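Local structure of demethyldecarbamoylnovobiocin O-methyltransferase (Streptomyces caeruleus, 2WK1) at residues 138-150 with 163-177. The protein transfers a methyl group from S-adenosyl-L-methionine to the 4-hydroxyl of the noviose sugar, the penultimate step in making the antibiotic novobiocin. Sequence-based numbering, arbitrary orientation.
Sequences VWVADSFQGIPDV and LHRRNSVLAVSEEEV. With SAH (S-adenosyl-L-homocysteine), chain B; SO4 (sulfate ion), chain C.
Gly146 N and Val172 N, at 3.1 and 2.9 Å, both donate to one water beside the ribose of S-adenosylhomocysteine, which ties the two segments together. The carboxamide of Asn167 holds the backbone of Ile147 at both ends: ND2 donates almost straight (176°) to Ile147 O at 2.9 Å, lying in the carbonyl plane, while OD1 accepts from Ile147 N, also at 2.9 Å but more bent. This pair of bonds fixes the rotation of the amide. Gly146 lies against it, CA 3.5 Å from Asn167 OD1, at backbone angles that favour glycine. Asp142 takes both ribose hydroxyls, O3' to OD2 at 2.6 Å, the acidic strand end familiar from Rossmann-like methyltransferases; its OD1 also accepts from Phe144 N in an Asx turn. The Phe144 ring is sandwiched between Asp142 CB and Glu174 CB, the latter 3.9 Å from the ring centroid, and meets Val177 CG2 at its edge. Ile147 CD1 touches Leu163 CB and, tightly, Leu170 CD1 (3.3 Å). Farther along, the Asp149 carboxylate stacks on a face of His164, planes 6° apart; with CG set between backbone N and carbonyl carbon (chi1 59°), that ring's NE2 donates to O3 of a sulfate, probably from the crystallisation liquor, that Arg165 also binds. Strand 138-142 runs between strands 109-113 and 191-195, Glu174 and Phe144 both touch Pro195 of the latter, and helix 167-170 packs on the loop after strand 138-142 through Asn167 and Leu170.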
ATOM      1  N   VAL A 138      15.045  11.289 -10.115  1.00  9.88           N
ATOM      2  CA  VAL A 138      15.041   9.848 -10.322  1.00  9.70           C
ATOM      3  C   VAL A 138      14.902   9.556 -11.819  1.00  9.48           C
ATOM      4  O   VAL A 138      13.904   9.960 -12.428  1.00 10.65           O
ATOM      5  CB  VAL A 138      13.890   9.167  -9.559  1.00 10.94           C
ATOM      6  CG1 VAL A 138      13.917   7.652  -9.788  1.00 12.46           C
ATOM      7  CG2 VAL A 138      13.969   9.496  -8.068  1.00 12.27           C
ATOM      8  N   TRP A 139      15.901   8.884 -12.387  1.00  9.47           N
ATOM      9  CA  TRP A 139      15.942   8.475 -13.773  1.00  9.80           C
ATOM     10  C   TRP A 139      15.522   7.024 -13.919  1.00  9.51           C
ATOM     11  O   TRP A 139      16.035   6.132 -13.242  1.00 10.38           O
ATOM     12  CB  TRP A 139      17.328   8.674 -14.353  1.00 10.56           C
ATOM     13  CG  TRP A 139      17.802  10.098 -14.368  1.00 11.38           C
ATOM     14  CD1 TRP A 139      18.439  10.751 -13.366  1.00 13.47           C
ATOM     15  CD2 TRP A 139      17.645  11.047 -15.433  1.00 12.08           C
ATOM     16  NE1 TRP A 139      18.714  12.041 -13.735  1.00 15.48           N
ATOM     17  CE2 TRP A 139      18.240  12.251 -14.996  1.00 12.95           C
ATOM     18  CE3 TRP A 139      17.096  10.989 -16.706  1.00 14.00           C
ATOM     19  CZ2 TRP A 139      18.286  13.389 -15.792  1.00 15.54           C
ATOM     20  CZ3 TRP A 139      17.137  12.143 -17.499  1.00 14.63           C
ATOM     21  CH2 TRP A 139      17.726  13.302 -17.037  1.00 15.95           C
ATOM     22  N   VAL A 140      14.546   6.814 -14.789  1.00  9.39           N
ATOM     23  CA  VAL A 140      13.876   5.540 -14.996  1.00  9.35           C
ATOM     24  C   VAL A 140      14.262   5.030 -16.372  1.00  9.13           C
ATOM     25  O   VAL A 140      13.721   5.487 -17.385  1.00 10.60           O
ATOM     26  CB  VAL A 140      12.340   5.699 -14.860  1.00 10.11           C
ATOM     27  CG1 VAL A 140      11.626   4.372 -15.006  1.00 11.94           C
ATOM     28  CG2 VAL A 140      11.957   6.386 -13.550  1.00 11.70           C
ATOM     29  N   ALA A 141      15.262   4.148 -16.438  1.00  9.35           N
ATOM     30  CA  ALA A 141      15.859   3.702 -17.698  1.00  9.54           C
ATOM     31  C   ALA A 141      15.447   2.280 -18.040  1.00  9.29           C
ATOM     32  O   ALA A 141      15.708   1.346 -17.267  1.00 10.21           O
ATOM     33  CB  ALA A 141      17.371   3.826 -17.657  1.00 11.00           C
ATOM     34  N   ASP A 142      14.790   2.093 -19.183  1.00 10.33           N
ATOM     35  CA  ASP A 142      14.325   0.792 -19.602  1.00 10.74           C
ATOM     36  C   ASP A 142      13.999   0.836 -21.076  1.00 10.46           C
ATOM     37  O   ASP A 142      13.679   1.886 -21.627  1.00 11.18           O
ATOM     38  CB  ASP A 142      13.050   0.394 -18.838  1.00 11.00           C
ATOM     39  CG  ASP A 142      12.845  -1.093 -18.772  1.00 10.95           C
ATOM     40  OD1 ASP A 142      12.395  -1.711 -19.757  1.00 13.36           O
ATOM     41  OD2 ASP A 142      13.200  -1.670 -17.713  1.00 11.84           O
ATOM     42  N   SER A 143      14.023  -0.327 -21.713  1.00 11.04           N
ATOM     43  CA  SER A 143      13.469  -0.436 -23.057  1.00 10.98           C
ATOM     44  C   SER A 143      11.959  -0.224 -23.104  1.00 11.72           C
ATOM     45  O   SER A 143      11.427   0.180 -24.131  1.00 13.04           O
ATOM     46  CB  SER A 143      13.769  -1.801 -23.646  1.00 11.96           C
ATOM     47  OG  SER A 143      13.028  -2.776 -22.936  1.00 12.57           O
ATOM     48  N   PHE A 144      11.281  -0.524 -22.000  1.00 11.52           N
ATOM     49  CA  PHE A 144       9.836  -0.607 -21.905  1.00 12.17           C
ATOM     50  C   PHE A 144       9.292  -1.623 -22.892  1.00 13.97           C
ATOM     51  O   PHE A 144       8.130  -1.581 -23.236  1.00 15.05           O
ATOM     52  CB  PHE A 144       9.204   0.789 -21.995  1.00 13.05           C
ATOM     53  CG  PHE A 144       9.697   1.719 -20.914  1.00 12.22           C
ATOM     54  CD1 PHE A 144       9.234   1.579 -19.611  1.00 12.98           C
ATOM     55  CD2 PHE A 144      10.633   2.706 -21.181  1.00 13.79           C
ATOM     56  CE1 PHE A 144       9.696   2.386 -18.603  1.00 13.08           C
ATOM     57  CE2 PHE A 144      11.075   3.548 -20.175  1.00 13.96           C
ATOM     58  CZ  PHE A 144      10.620   3.374 -18.883  1.00 13.12           C
ATOM     59  N   GLN A 145      10.159  -2.569 -23.280  1.00 14.68           N
ATOM     60  CA  GLN A 145       9.857  -3.629 -24.246  1.00 16.53           C
ATOM     61  C   GLN A 145      10.467  -4.958 -23.799  1.00 15.53           C
ATOM     62  O   GLN A 145      10.531  -5.918 -24.580  1.00 17.18           O
ATOM     63  CB  GLN A 145      10.449  -3.277 -25.653  1.00 18.07           C
ATOM     64  CG  GLN A 145       9.937  -1.976 -26.248  1.00 22.87           C
ATOM     65  CD  GLN A 145      10.330  -1.728 -27.720  1.00 28.26           C
ATOM     66  OE1 GLN A 145       9.767  -0.841 -28.365  1.00 36.97           O
ATOM     67  NE2 GLN A 145      11.262  -2.492 -28.237  1.00 31.03           N
ATOM     68  N   GLY A 146      10.917  -5.044 -22.550  1.00 14.41           N
ATOM     69  CA  GLY A 146      11.567  -6.238 -22.062  1.00 13.93           C
ATOM     70  C   GLY A 146      13.043  -6.357 -22.438  1.00 13.56           C
ATOM     71  O   GLY A 146      13.697  -5.439 -22.913  1.00 13.83           O
ATOM     72  N   ILE A 147      13.579  -7.532 -22.165  1.00 14.18           N
ATOM     73  CA  ILE A 147      14.979  -7.831 -22.392  1.00 15.27           C
ATOM     74  C   ILE A 147      15.255  -7.960 -23.908  1.00 15.51           C
ATOM     75  O   ILE A 147      14.446  -8.529 -24.620  1.00 15.83           O
ATOM     76  CB  ILE A 147      15.314  -9.140 -21.642  1.00 16.04           C
ATOM     77  CG1 ILE A 147      15.195  -8.924 -20.112  1.00 18.01           C
ATOM     78  CG2 ILE A 147      16.699  -9.669 -22.017  1.00 17.87           C
ATOM     79  CD1 ILE A 147      15.439 -10.201 -19.285  1.00 21.59           C
ATOM     80  N   PRO A 148      16.381  -7.418 -24.395  1.00 15.67           N
ATOM     81  CA  PRO A 148      16.672  -7.548 -25.833  1.00 16.49           C
ATOM     82  C   PRO A 148      16.988  -8.978 -26.202  1.00 16.97           C
ATOM     83  O   PRO A 148      17.493  -9.730 -25.368  1.00 16.65           O
ATOM     84  CB  PRO A 148      17.919  -6.672 -26.027  1.00 16.91           C
ATOM     85  CG  PRO A 148      18.593  -6.668 -24.651  1.00 16.85           C
ATOM     86  CD  PRO A 148      17.435  -6.651 -23.684  1.00 15.79           C
ATOM     87  N   ASP A 149      16.655  -9.341 -27.433  1.00 18.19           N
ATOM     88  CA  ASP A 149      17.101 -10.588 -28.009  1.00 19.33           C
ATOM     89  C   ASP A 149      18.521 -10.370 -28.520  1.00 20.10           C
ATOM     90  O   ASP A 149      18.712  -9.675 -29.515  1.00 21.62           O
ATOM     91  CB  ASP A 149      16.162 -10.971 -29.155  1.00 20.00           C
ATOM     92  CG  ASP A 149      16.533 -12.281 -29.824  1.00 22.39           C
ATOM     93  OD1 ASP A 149      17.623 -12.815 -29.567  1.00 24.46           O
ATOM     94  OD2 ASP A 149      15.703 -12.771 -30.615  1.00 26.53           O
ATOM     95  N   VAL A 150      19.509 -10.919 -27.812  1.00 20.50           N
ATOM     96  CA  VAL A 150      20.911 -10.596 -28.086  1.00 21.73           C
ATOM     97  C   VAL A 150      21.423 -11.175 -29.404  1.00 23.33           C
ATOM     98  O   VAL A 150      22.433 -10.698 -29.922  1.00 24.53           O
ATOM     99  CB  VAL A 150      21.861 -10.983 -26.906  1.00 21.58           C
ATOM    100  CG1 VAL A 150      21.456 -10.244 -25.634  1.00 20.53           C
ATOM    101  CG2 VAL A 150      21.921 -12.476 -26.666  1.00 22.40           C
ATOM    102  N   LEU A 163      16.844 -14.869 -22.326  1.00 17.43           N
ATOM    103  CA  LEU A 163      15.934 -14.240 -21.368  1.00 17.56           C
ATOM    104  C   LEU A 163      14.855 -13.417 -22.046  1.00 16.44           C
ATOM    105  O   LEU A 163      13.840 -13.107 -21.410  1.00 17.38           O
ATOM    106  CB  LEU A 163      16.690 -13.373 -20.336  1.00 18.63           C
ATOM    107  CG  LEU A 163      17.596 -14.113 -19.343  1.00 20.20           C
ATOM    108  CD1 LEU A 163      18.117 -13.152 -18.287  1.00 21.99           C
ATOM    109  CD2 LEU A 163      16.901 -15.323 -18.656  1.00 23.23           C
ATOM    110  N   HIS A 164      15.052 -13.023 -23.305  1.00 16.10           N
ATOM    111  CA  HIS A 164      13.991 -12.353 -24.052  1.00 16.28           C
ATOM    112  C   HIS A 164      12.736 -13.212 -24.149  1.00 16.59           C
ATOM    113  O   HIS A 164      11.652 -12.693 -24.371  1.00 17.29           O
ATOM    114  CB  HIS A 164      14.480 -11.978 -25.449  1.00 16.85           C
ATOM    115  CG  HIS A 164      14.934 -13.158 -26.236  1.00 17.61           C
ATOM    116  ND1 HIS A 164      16.179 -13.728 -26.059  1.00 18.74           N
ATOM    117  CD2 HIS A 164      14.276 -13.934 -27.131  1.00 19.35           C
ATOM    118  CE1 HIS A 164      16.280 -14.784 -26.852  1.00 19.01           C
ATOM    119  NE2 HIS A 164      15.132 -14.943 -27.486  1.00 19.67           N
ATOM    120  N   ARG A 165      12.877 -14.528 -24.001  1.00 16.79           N
ATOM    121  CA  ARG A 165      11.689 -15.385 -24.013  1.00 16.94           C
ATOM    122  C   ARG A 165      10.774 -15.105 -22.833  1.00 17.91           C
ATOM    123  O   ARG A 165       9.582 -15.425 -22.895  1.00 20.75           O
ATOM    124  CB  ARG A 165      12.071 -16.880 -24.045  1.00 17.17           C
ATOM    125  CG  ARG A 165      12.686 -17.280 -25.370  1.00 16.71           C
ATOM    126  CD  ARG A 165      13.054 -18.720 -25.365  1.00 17.06           C
ATOM    127  NE  ARG A 165      13.573 -19.164 -26.651  1.00 16.27           N
ATOM    128  CZ  ARG A 165      13.734 -20.446 -26.957  1.00 15.19           C
ATOM    129  NH1 ARG A 165      13.471 -21.378 -26.057  1.00 16.93           N
ATOM    130  NH2 ARG A 165      14.160 -20.795 -28.149  1.00 15.64           N
ATOM    131  N   ARG A 166      11.272 -14.445 -21.788  1.00 18.09           N
ATOM    132  CA  ARG A 166      10.478 -14.097 -20.591  1.00 18.58           C
ATOM    133  C   ARG A 166       9.743 -12.753 -20.753  1.00 17.20           C
ATOM    134  O   ARG A 166       9.103 -12.262 -19.821  1.00 17.44           O
ATOM    135  CB  ARG A 166      11.404 -14.007 -19.381  1.00 19.50           C
ATOM    136  CG  ARG A 166      12.039 -15.348 -19.034  1.00 23.02           C
ATOM    137  CD  ARG A 166      12.910 -15.262 -17.813  1.00 28.47           C
ATOM    138  NE  ARG A 166      13.518 -16.546 -17.457  1.00 33.31           N
ATOM    139  CZ  ARG A 166      14.105 -16.809 -16.292  1.00 34.83           C
ATOM    140  NH1 ARG A 166      14.193 -15.874 -15.354  1.00 36.09           N
ATOM    141  NH2 ARG A 166      14.637 -18.010 -16.080  1.00 36.58           N
ATOM    142  N   ASN A 167       9.801 -12.157 -21.934  1.00 16.96           N
ATOM    143  CA  ASN A 167       9.182 -10.841 -22.127  1.00 16.89           C
ATOM    144  C   ASN A 167       7.672 -10.765 -21.963  1.00 18.06           C
ATOM    145  O   ASN A 167       7.133  -9.689 -21.721  1.00 17.73           O
ATOM    146  CB  ASN A 167       9.654 -10.225 -23.436  1.00 17.05           C
ATOM    147  CG  ASN A 167      11.109  -9.728 -23.343  1.00 15.42           C
ATOM    148  OD1 ASN A 167      11.698  -9.685 -22.266  1.00 17.13           O
ATOM    149  ND2 ASN A 167      11.680  -9.380 -24.488  1.00 16.60           N
ATOM    150  N   SER A 168       6.971 -11.904 -22.041  1.00 19.55           N
ATOM    151  CA  SER A 168       5.537 -11.871 -21.745  1.00 20.72           C
ATOM    152  C   SER A 168       5.272 -11.284 -20.360  1.00 20.60           C
ATOM    153  O   SER A 168       4.273 -10.587 -20.149  1.00 22.40           O
ATOM    154  CB  SER A 168       4.920 -13.269 -21.851  1.00 21.74           C
ATOM    155  OG  SER A 168       5.590 -14.207 -21.034  1.00 26.33           O
ATOM    156  N   VAL A 169       6.188 -11.549 -19.432  1.00 19.01           N
ATOM    157  CA  VAL A 169       6.126 -10.950 -18.096  1.00 18.13           C
ATOM    158  C   VAL A 169       6.988  -9.686 -17.985  1.00 17.28           C
ATOM    159  O   VAL A 169       6.563  -8.702 -17.368  1.00 17.67           O
ATOM    160  CB  VAL A 169       6.578 -11.922 -16.991  1.00 18.67           C
ATOM    161  CG1 VAL A 169       6.604 -11.206 -15.622  1.00 21.10           C
ATOM    162  CG2 VAL A 169       5.664 -13.164 -16.910  1.00 21.43           C
ATOM    163  N   LEU A 170       8.176  -9.714 -18.577  1.00 16.54           N
ATOM    164  CA  LEU A 170       9.168  -8.661 -18.344  1.00 15.18           C
ATOM    165  C   LEU A 170       8.982  -7.381 -19.135  1.00 15.05           C
ATOM    166  O   LEU A 170       9.532  -6.349 -18.720  1.00 15.36           O
ATOM    167  CB  LEU A 170      10.581  -9.159 -18.546  1.00 15.99           C
ATOM    168  CG  LEU A 170      11.046 -10.283 -17.630  1.00 16.98           C
ATOM    169  CD1 LEU A 170      12.441 -10.714 -18.006  1.00 19.24           C
ATOM    170  CD2 LEU A 170      10.942  -9.946 -16.148  1.00 20.25           C
ATOM    171  N   ALA A 171       8.247  -7.419 -20.242  1.00 14.67           N
ATOM    172  CA  ALA A 171       7.941  -6.210 -21.010  1.00 14.52           C
ATOM    173  C   ALA A 171       6.804  -5.442 -20.372  1.00 15.56           C
ATOM    174  O   ALA A 171       5.675  -5.934 -20.294  1.00 16.92           O
ATOM    175  CB  ALA A 171       7.608  -6.570 -22.460  1.00 15.74           C
ATOM    176  N   VAL A 172       7.091  -4.224 -19.935  1.00 13.82           N
ATOM    177  CA  VAL A 172       6.088  -3.349 -19.339  1.00 13.83           C
ATOM    178  C   VAL A 172       6.228  -1.990 -19.994  1.00 13.11           C
ATOM    179  O   VAL A 172       7.315  -1.395 -19.987  1.00 13.90           O
ATOM    180  CB  VAL A 172       6.252  -3.219 -17.810  1.00 13.02           C
ATOM    181  CG1 VAL A 172       5.192  -2.297 -17.251  1.00 13.72           C
ATOM    182  CG2 VAL A 172       6.213  -4.605 -17.130  1.00 14.78           C
ATOM    183  N   SER A 173       5.129  -1.474 -20.527  1.00 13.41           N
ATOM    184  CA  SER A 173       5.163  -0.227 -21.270  1.00 13.87           C
ATOM    185  C   SER A 173       5.433   0.984 -20.383  1.00 13.26           C
ATOM    186  O   SER A 173       5.178   0.979 -19.171  1.00 13.40           O
ATOM    187  CB  SER A 173       3.828  -0.008 -21.987  1.00 14.35           C
ATOM    188  OG  SER A 173       2.819   0.345 -21.068  1.00 15.70           O
ATOM    189  N   GLU A 174       5.933   2.043 -20.998  1.00 13.46           N
ATOM    190  CA  GLU A 174       6.143   3.279 -20.277  1.00 13.58           C
ATOM    191  C   GLU A 174       4.824   3.846 -19.756  1.00 13.92           C
ATOM    192  O   GLU A 174       4.780   4.430 -18.682  1.00 13.28           O
ATOM    193  CB  GLU A 174       6.887   4.292 -21.141  1.00 14.90           C
ATOM    194  CG  GLU A 174       7.351   5.476 -20.359  1.00 16.94           C
ATOM    195  CD  GLU A 174       8.132   6.486 -21.180  1.00 18.67           C
ATOM    196  OE1 GLU A 174       8.644   6.150 -22.269  1.00 22.15           O
ATOM    197  OE2 GLU A 174       8.205   7.625 -20.714  1.00 19.55           O
ATOM    198  N   GLU A 175       3.734   3.669 -20.509  1.00 13.60           N
ATOM    199  CA  GLU A 175       2.454   4.148 -20.036  1.00 14.26           C
ATOM    200  C   GLU A 175       2.060   3.468 -18.714  1.00 12.82           C
ATOM    201  O   GLU A 175       1.545   4.122 -17.793  1.00 13.38           O
ATOM    202  CB  GLU A 175       1.399   3.948 -21.124  1.00 16.12           C
ATOM    203  CG  GLU A 175       0.381   5.000 -21.060  1.00 23.10           C
ATOM    204  CD  GLU A 175      -0.674   4.529 -20.247  1.00 25.86           C
ATOM    205  OE1 GLU A 175      -0.952   3.325 -20.370  1.00 33.91           O
ATOM    206  OE2 GLU A 175      -1.190   5.309 -19.432  1.00 36.39           O
ATOM    207  N   GLU A 176       2.279   2.163 -18.627  1.00 12.79           N
ATOM    208  CA  GLU A 176       1.994   1.427 -17.408  1.00 12.78           C
ATOM    209  C   GLU A 176       2.868   1.883 -16.239  1.00 12.19           C
ATOM    210  O   GLU A 176       2.367   2.098 -15.137  1.00 12.81           O
ATOM    211  CB  GLU A 176       2.132  -0.074 -17.657  1.00 13.84           C
ATOM    212  CG  GLU A 176       1.784  -0.919 -16.410  1.00 15.07           C
ATOM    213  CD  GLU A 176       1.627  -2.399 -16.687  1.00 19.02           C
ATOM    214  OE1 GLU A 176       1.356  -2.799 -17.830  1.00 21.14           O
ATOM    215  OE2 GLU A 176       1.805  -3.180 -15.734  1.00 23.45           O
ATOM    216  N   VAL A 177       4.155   2.091 -16.496  1.00 12.13           N
ATOM    217  CA  VAL A 177       5.049   2.584 -15.443  1.00 11.29           C
ATOM    218  C   VAL A 177       4.637   3.976 -14.970  1.00 11.30           C
ATOM    219  O   VAL A 177       4.594   4.251 -13.778  1.00 11.34           O
ATOM    220  CB  VAL A 177       6.516   2.504 -15.873  1.00 11.06           C
ATOM    221  CG1 VAL A 177       7.430   3.149 -14.819  1.00 11.14           C
ATOM    222  CG2 VAL A 177       6.930   1.051 -16.173  1.00 12.07           C
TER
HETATM  223  N   SAH B 301      14.141  -3.456 -11.074  1.00 13.37           N
HETATM  224  CA  SAH B 301      12.849  -4.124 -11.451  1.00 12.08           C
HETATM  225  CB  SAH B 301      13.132  -5.434 -12.189  1.00 12.83           C
HETATM  226  CG  SAH B 301      13.830  -5.248 -13.528  1.00 12.65           C
HETATM  227  SD  SAH B 301      13.457  -6.594 -14.660  1.00 13.50           S
HETATM  228  C   SAH B 301      11.952  -4.257 -10.252  1.00 12.60           C
HETATM  229  O   SAH B 301      11.054  -5.108 -10.241  1.00 12.66           O
HETATM  230  OXT SAH B 301      12.063  -3.453  -9.336  1.00 13.28           O
HETATM  231  C5' SAH B 301      14.661  -6.298 -15.969  1.00 12.31           C
HETATM  232  C4' SAH B 301      14.353  -5.018 -16.777  1.00 11.69           C
HETATM  233  O4' SAH B 301      15.528  -4.682 -17.555  1.00 11.41           O
HETATM  234  C3' SAH B 301      13.171  -5.129 -17.740  1.00 12.46           C
HETATM  235  O3' SAH B 301      12.189  -4.104 -17.508  1.00 13.07           O
HETATM  236  C2' SAH B 301      13.843  -4.996 -19.125  1.00 11.81           C
HETATM  237  O2' SAH B 301      13.046  -4.358 -20.125  1.00 13.24           O
HETATM  238  C1' SAH B 301      15.102  -4.176 -18.824  1.00 10.43           C
HETATM  239  N9  SAH B 301      16.253  -4.360 -19.711  1.00 10.57           N
HETATM  240  C8  SAH B 301      17.143  -5.382 -19.632  1.00 12.23           C
HETATM  241  N7  SAH B 301      18.165  -5.193 -20.503  1.00 12.06           N
HETATM  242  C5  SAH B 301      17.926  -4.013 -21.127  1.00 10.80           C
HETATM  243  C6  SAH B 301      18.624  -3.210 -22.100  1.00 11.01           C
HETATM  244  N6  SAH B 301      19.764  -3.634 -22.617  1.00 12.27           N
HETATM  245  N1  SAH B 301      18.083  -2.039 -22.457  1.00 11.08           N
HETATM  246  C2  SAH B 301      16.945  -1.580 -21.905  1.00 10.84           C
HETATM  247  N3  SAH B 301      16.228  -2.255 -20.999  1.00 10.66           N
HETATM  248  C4  SAH B 301      16.707  -3.445 -20.581  1.00 10.29           C
HETATM  249  S   SO4 C 401      14.666 -17.618 -30.034  1.00 23.07           S
HETATM  250  O1  SO4 C 401      14.416 -19.043 -30.324  1.00 25.55           O
HETATM  251  O2  SO4 C 401      16.112 -17.386 -30.026  1.00 29.56           O
HETATM  252  O3  SO4 C 401      14.079 -17.346 -28.720  1.00 25.68           O
HETATM  253  O4  SO4 C 401      14.013 -16.787 -31.060  1.00 26.64           O
HETATM  254  O   HOH W   1       9.987  -3.696 -19.874  1.00 13.30           O
HETATM  255  O   HOH W   2      18.477 -12.318 -25.210  1.00 18.81           O